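Local coordinates for protein carbonic anhydrase (Unidentified, PDB 3R1W) that probably catalyses the reversible hydration of carbon dioxide to bicarbonate, as a trimeric left-handed beta-helix carbonic anhydrase of the gamma type, at residues B[24-35]-B[42-53]. Sequence-based numbering, arbitrary orientation.
Sequences ERVFVDRSSVII and DDCSVWPLAVIR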
loop_
_atom_site.group_PDB
_atom_site.type_symbol
_atom_site.label_atom_id
_atom_site.label_comp_id
_atom_site.label_asym_id
_atom_site.label_seq_id
_atom_site.Cartn_x
_atom_site.Cartn_y
_atom_site.Cartn_z
ATOM N N GLU B 24 -3.774 -16.124 22.360
ATOM C CA GLU B 24 -2.671 -17.069 22.430
ATOM C C GLU B 24 -1.979 -17.232 21.084
ATOM O O GLU B 24 -2.636 -17.329 20.050
ATOM C CB GLU B 24 -3.184 -18.439 22.883
ATOM C CG GLU B 24 -3.954 -18.420 24.188
ATOM C CD GLU B 24 -3.066 -18.109 25.370
ATOM O OE1 GLU B 24 -1.876 -18.493 25.333
ATOM O OE2 GLU B 24 -3.555 -17.476 26.331
ATOM N N ARG B 25 -0.650 -17.291 21.116
ATOM C CA ARG B 25 0.158 -17.626 19.941
ATOM C C ARG B 25 -0.037 -16.647 18.790
ATOM O O ARG B 25 0.076 -17.027 17.637
ATOM C CB ARG B 25 -0.143 -19.056 19.460
ATOM C CG ARG B 25 -0.162 -20.105 20.573
ATOM C CD ARG B 25 -0.607 -21.483 20.059
ATOM N NE ARG B 25 -2.006 -21.471 19.617
ATOM C CZ ARG B 25 -3.059 -21.651 20.415
ATOM N NH1 ARG B 25 -2.891 -21.899 21.715
ATOM N NH2 ARG B 25 -4.289 -21.605 19.911
ATOM N N VAL B 26 -0.330 -15.389 19.105
ATOM C CA VAL B 26 -0.525 -14.385 18.069
ATOM C C VAL B 26 0.844 -13.926 17.570
ATOM O O VAL B 26 1.783 -13.800 18.357
ATOM C CB VAL B 26 -1.325 -13.182 18.604
ATOM C CG1 VAL B 26 -1.264 -12.009 17.634
ATOM C CG2 VAL B 26 -2.774 -13.591 18.875
ATOM N N PHE B 27 0.975 -13.732 16.263
ATOM C CA PHE B 27 2.211 -13.188 15.711
ATOM C C PHE B 27 1.968 -11.782 15.206
ATOM O O PHE B 27 1.067 -11.561 14.402
ATOM C CB PHE B 27 2.700 -14.030 14.538
ATOM C CG PHE B 27 3.826 -13.391 13.743
ATOM C CD1 PHE B 27 5.099 -13.286 14.281
ATOM C CD2 PHE B 27 3.607 -12.887 12.461
ATOM C CE1 PHE B 27 6.137 -12.701 13.554
ATOM C CE2 PHE B 27 4.650 -12.324 11.724
ATOM C CZ PHE B 27 5.907 -12.228 12.275
ATOM N N VAL B 28 2.774 -10.839 15.679
ATOM C CA VAL B 28 2.776 -9.488 15.115
ATOM C C VAL B 28 4.195 -9.189 14.667
ATOM O O VAL B 28 5.108 -9.145 15.494
ATOM C CB VAL B 28 2.338 -8.443 16.157
ATOM C CG1 VAL B 28 2.360 -7.046 15.547
ATOM C CG2 VAL B 28 0.945 -8.772 16.687
ATOM N N ASP B 29 4.406 -8.998 13.364
ATOM C CA ASP B 29 5.748 -8.679 12.906
ATOM C C ASP B 29 6.217 -7.390 13.577
ATOM O O ASP B 29 5.415 -6.487 13.806
ATOM C CB ASP B 29 5.795 -8.503 11.391
ATOM C CG ASP B 29 7.211 -8.530 10.870
ATOM O OD1 ASP B 29 7.792 -7.452 10.677
ATOM O OD2 ASP B 29 7.750 -9.635 10.682
ATOM N N ARG B 30 7.509 -7.307 13.894
ATOM C CA ARG B 30 8.042 -6.132 14.571
ATOM C C ARG B 30 7.832 -4.867 13.738
ATOM O O ARG B 30 7.867 -3.771 14.280
ATOM C CB ARG B 30 9.535 -6.290 14.880
ATOM C CG ARG B 30 10.401 -6.452 13.641
ATOM C CD ARG B 30 11.883 -6.424 14.014
ATOM N NE ARG B 30 12.316 -7.630 14.727
ATOM C CZ ARG B 30 12.906 -8.679 14.146
ATOM N NH1 ARG B 30 13.138 -8.681 12.841
ATOM N NH2 ARG B 30 13.275 -9.729 14.872
ATOM N N SER B 31 7.599 -5.028 12.434
ATOM C CA SER B 31 7.477 -3.885 11.523
ATOM C C SER B 31 6.039 -3.423 11.324
ATOM O O SER B 31 5.796 -2.402 10.681
ATOM C CB SER B 31 8.113 -4.198 10.168
ATOM O OG SER B 31 7.293 -5.081 9.424
ATOM N N SER B 32 5.088 -4.167 11.879
ATOM C CA SER B 32 3.694 -3.757 11.803
ATOM C C SER B 32 3.387 -2.750 12.917
ATOM O O SER B 32 4.200 -2.539 13.821
ATOM C CB SER B 32 2.764 -4.961 11.881
ATOM O OG SER B 32 2.838 -5.558 13.157
ATOM N N VAL B 33 2.225 -2.117 12.839
ATOM C CA VAL B 33 1.854 -1.092 13.817
ATOM C C VAL B 33 0.416 -1.286 14.273
ATOM O O VAL B 33 -0.518 -1.115 13.495
ATOM C CB VAL B 33 2.025 0.335 13.246
ATOM C CG1 VAL B 33 1.433 1.372 14.199
ATOM C CG2 VAL B 33 3.498 0.623 12.988
ATOM N N ILE B 34 0.243 -1.651 15.540
ATOM C CA ILE B 34 -1.093 -1.850 16.094
ATOM C C ILE B 34 -1.305 -0.854 17.219
ATOM O O ILE B 34 -0.492 -0.769 18.141
ATOM C CB ILE B 34 -1.269 -3.281 16.636
ATOM C CG1 ILE B 34 -0.991 -4.304 15.527
ATOM C CG2 ILE B 34 -2.682 -3.476 17.172
ATOM C CD1 ILE B 34 -1.154 -5.775 15.976
ATOM N N ILE B 35 -2.393 -0.097 17.135
ATOM C CA ILE B 35 -2.616 1.015 18.059
ATOM C C ILE B 35 -3.953 0.919 18.781
ATOM O O ILE B 35 -5.004 0.850 18.149
ATOM C CB ILE B 35 -2.551 2.378 17.333
ATOM C CG1 ILE B 35 -1.121 2.661 16.853
ATOM C CG2 ILE B 35 -3.040 3.519 18.257
ATOM C CD1 ILE B 35 -1.023 3.801 15.826
ATOM N N ASP B 42 -6.944 -15.883 19.223
ATOM C CA ASP B 42 -5.862 -16.858 19.199
ATOM C C ASP B 42 -5.408 -17.151 17.769
ATOM O O ASP B 42 -6.223 -17.251 16.850
ATOM C CB ASP B 42 -6.301 -18.172 19.859
ATOM C CG ASP B 42 -6.613 -18.022 21.339
ATOM O OD1 ASP B 42 -6.298 -16.963 21.927
ATOM O OD2 ASP B 42 -7.175 -18.984 21.919
ATOM N N ASP B 43 -4.100 -17.283 17.591
ATOM C CA ASP B 43 -3.528 -17.727 16.320
ATOM C C ASP B 43 -3.648 -16.719 15.175
ATOM O O ASP B 43 -3.437 -17.084 14.016
ATOM C CB ASP B 43 -4.114 -19.090 15.888
ATOM C CG ASP B 43 -3.597 -20.249 16.731
ATOM O OD1 ASP B 43 -2.391 -20.266 17.062
ATOM O OD2 ASP B 43 -4.403 -21.150 17.066
ATOM N N CYS B 44 -3.988 -15.466 15.489
ATOM C CA CYS B 44 -4.002 -14.430 14.469
ATOM C C CYS B 44 -2.573 -14.095 14.090
ATOM O O CYS B 44 -1.635 -14.412 14.816
ATOM C CB CYS B 44 -4.692 -13.168 14.964
ATOM S SG CYS B 44 -6.481 -13.238 14.885
ATOM N N SER B 45 -2.417 -13.470 12.932
ATOM C CA SER B 45 -1.090 -13.107 12.459
ATOM C C SER B 45 -1.168 -11.781 11.735
ATOM O O SER B 45 -2.058 -11.557 10.924
ATOM C CB SER B 45 -0.538 -14.187 11.528
ATOM O OG SER B 45 -1.381 -14.431 10.420
ATOM N N VAL B 46 -0.231 -10.898 12.052
ATOM C CA VAL B 46 -0.182 -9.590 11.432
ATOM C C VAL B 46 1.202 -9.445 10.835
ATOM O O VAL B 46 2.203 -9.535 11.537
ATOM C CB VAL B 46 -0.455 -8.470 12.438
ATOM C CG1 VAL B 46 -0.440 -7.122 11.722
ATOM C CG2 VAL B 46 -1.812 -8.688 13.124
ATOM N N TRP B 47 1.229 -9.217 9.527
ATOM C CA TRP B 47 2.420 -9.412 8.706
ATOM C C TRP B 47 3.156 -8.098 8.442
ATOM O O TRP B 47 2.677 -7.034 8.837
ATOM C CB TRP B 47 2.001 -10.141 7.426
ATOM C CG TRP B 47 1.503 -11.500 7.792
ATOM C CD1 TRP B 47 0.214 -11.848 8.133
ATOM C CD2 TRP B 47 2.290 -12.685 7.945
ATOM N NE1 TRP B 47 0.157 -13.183 8.457
ATOM C CE2 TRP B 47 1.416 -13.719 8.349
ATOM C CE3 TRP B 47 3.650 -12.977 7.763
ATOM C CZ2 TRP B 47 1.859 -15.022 8.571
ATOM C CZ3 TRP B 47 4.088 -14.266 7.985
ATOM C CH2 TRP B 47 3.193 -15.278 8.379
ATOM N N PRO B 48 4.350 -8.171 7.823
ATOM C CA PRO B 48 5.152 -6.947 7.764
ATOM C C PRO B 48 4.433 -5.729 7.212
ATOM O O PRO B 48 3.728 -5.794 6.200
ATOM C CB PRO B 48 6.322 -7.344 6.856
ATOM C CG PRO B 48 6.513 -8.795 7.158
ATOM C CD PRO B 48 5.102 -9.339 7.325
ATOM N N LEU B 49 4.626 -4.610 7.901
ATOM C CA LEU B 49 4.181 -3.302 7.430
ATOM C C LEU B 49 2.659 -3.181 7.286
ATOM O O LEU B 49 2.174 -2.426 6.438
ATOM C CB LEU B 49 4.893 -2.929 6.127
ATOM C CG LEU B 49 6.426 -3.011 6.201
ATOM C CD1 LEU B 49 7.075 -2.591 4.879
ATOM C CD2 LEU B 49 6.962 -2.161 7.347
ATOM N N ALA B 50 1.915 -3.924 8.106
ATOM C CA ALA B 50 0.470 -3.723 8.228
ATOM C C ALA B 50 0.156 -2.733 9.354
ATOM O O ALA B 50 0.913 -2.621 10.327
ATOM C CB ALA B 50 -0.250 -5.042 8.473
ATOM N N VAL B 51 -0.973 -2.041 9.227
ATOM C CA VAL B 51 -1.413 -1.085 10.235
ATOM C C VAL B 51 -2.814 -1.438 10.701
ATOM O O VAL B 51 -3.710 -1.640 9.881
ATOM C CB VAL B 51 -1.419 0.365 9.680
ATOM C CG1 VAL B 51 -1.922 1.346 10.746
ATOM C CG2 VAL B 51 -0.025 0.751 9.214
ATOM N N ILE B 52 -2.996 -1.533 12.017
ATOM C CA ILE B 52 -4.324 -1.692 12.599
ATOM C C ILE B 52 -4.497 -0.585 13.646
ATOM O O ILE B 52 -3.961 -0.667 14.757
ATOM C CB ILE B 52 -4.509 -3.089 13.243
ATOM C CG1 ILE B 52 -4.005 -4.191 12.305
ATOM C CG2 ILE B 52 -5.980 -3.330 13.572
ATOM C CD1 ILE B 52 -4.122 -5.583 12.904
ATOM N N ARG B 53 -5.218 0.462 13.267
ATOM C CA ARG B 53 -5.261 1.685 14.072
ATOM C C ARG B 53 -6.630 1.863 14.735
ATOM O O ARG B 53 -7.578 2.361 14.124
ATOM C CB ARG B 53 -4.852 2.910 13.232
ATOM C CG ARG B 53 -4.896 4.245 14.008
ATOM C CD ARG B 53 -3.952 5.334 13.458
ATOM N NE ARG B 53 -4.256 5.782 12.099
ATOM C CZ ARG B 53 -5.087 6.774 11.787
ATOM N NH1 ARG B 53 -5.746 7.423 12.743
ATOM N NH2 ARG B 53 -5.273 7.107 10.510
HETATM O O HOH W 1 -6.900 -21.561 21.159
#
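Arg25 grips the Asp43 carboxylate side-on: NE reaches OD1 and NH2 reaches OD2, both at 2.9 Å. The acceptors lie near the guanidinium plane, yet the two planes are 49° apart, so NH2 meets OD2 from above the carboxylate. Lys179 of helix 162-184 also bridges to Asp43 OD1; replacing Asp43 by an alanine is likely to leave Arg25 and Lys179 without their shared countercharge. Next to it, Asp42 OD1 accepts from Glu24 N at 2.7 Å, and a water links Asp42 OD2 to Arg25 NH2. Backbone bonds pair strand 27-28 with 45-46 (Val46 N to Phe27 O, 2.8 Å) and strand 33-35 with 51-53, the latter axes 8° from parallel. This parallel pairing stacks successive coils of a beta-helix, left-handed as in the hexapeptide-repeat family. Inside it, Ile34 CD1 meets Val46 CG2 tip to tip at 4.1 Å. On the outer face Phe27 turns an edge onto the Trp47 six-membered ring, centroids 5.4 Å apart and planes at 59°; Arg53 of the third subunit makes a cation-pi contact with Trp47. At the turns, Ser31 N bonds to Asp29 OD1, an Asx turn; Ser31 OG reaches that oxygen from the opposite face and weakly accepts from Leu49 N.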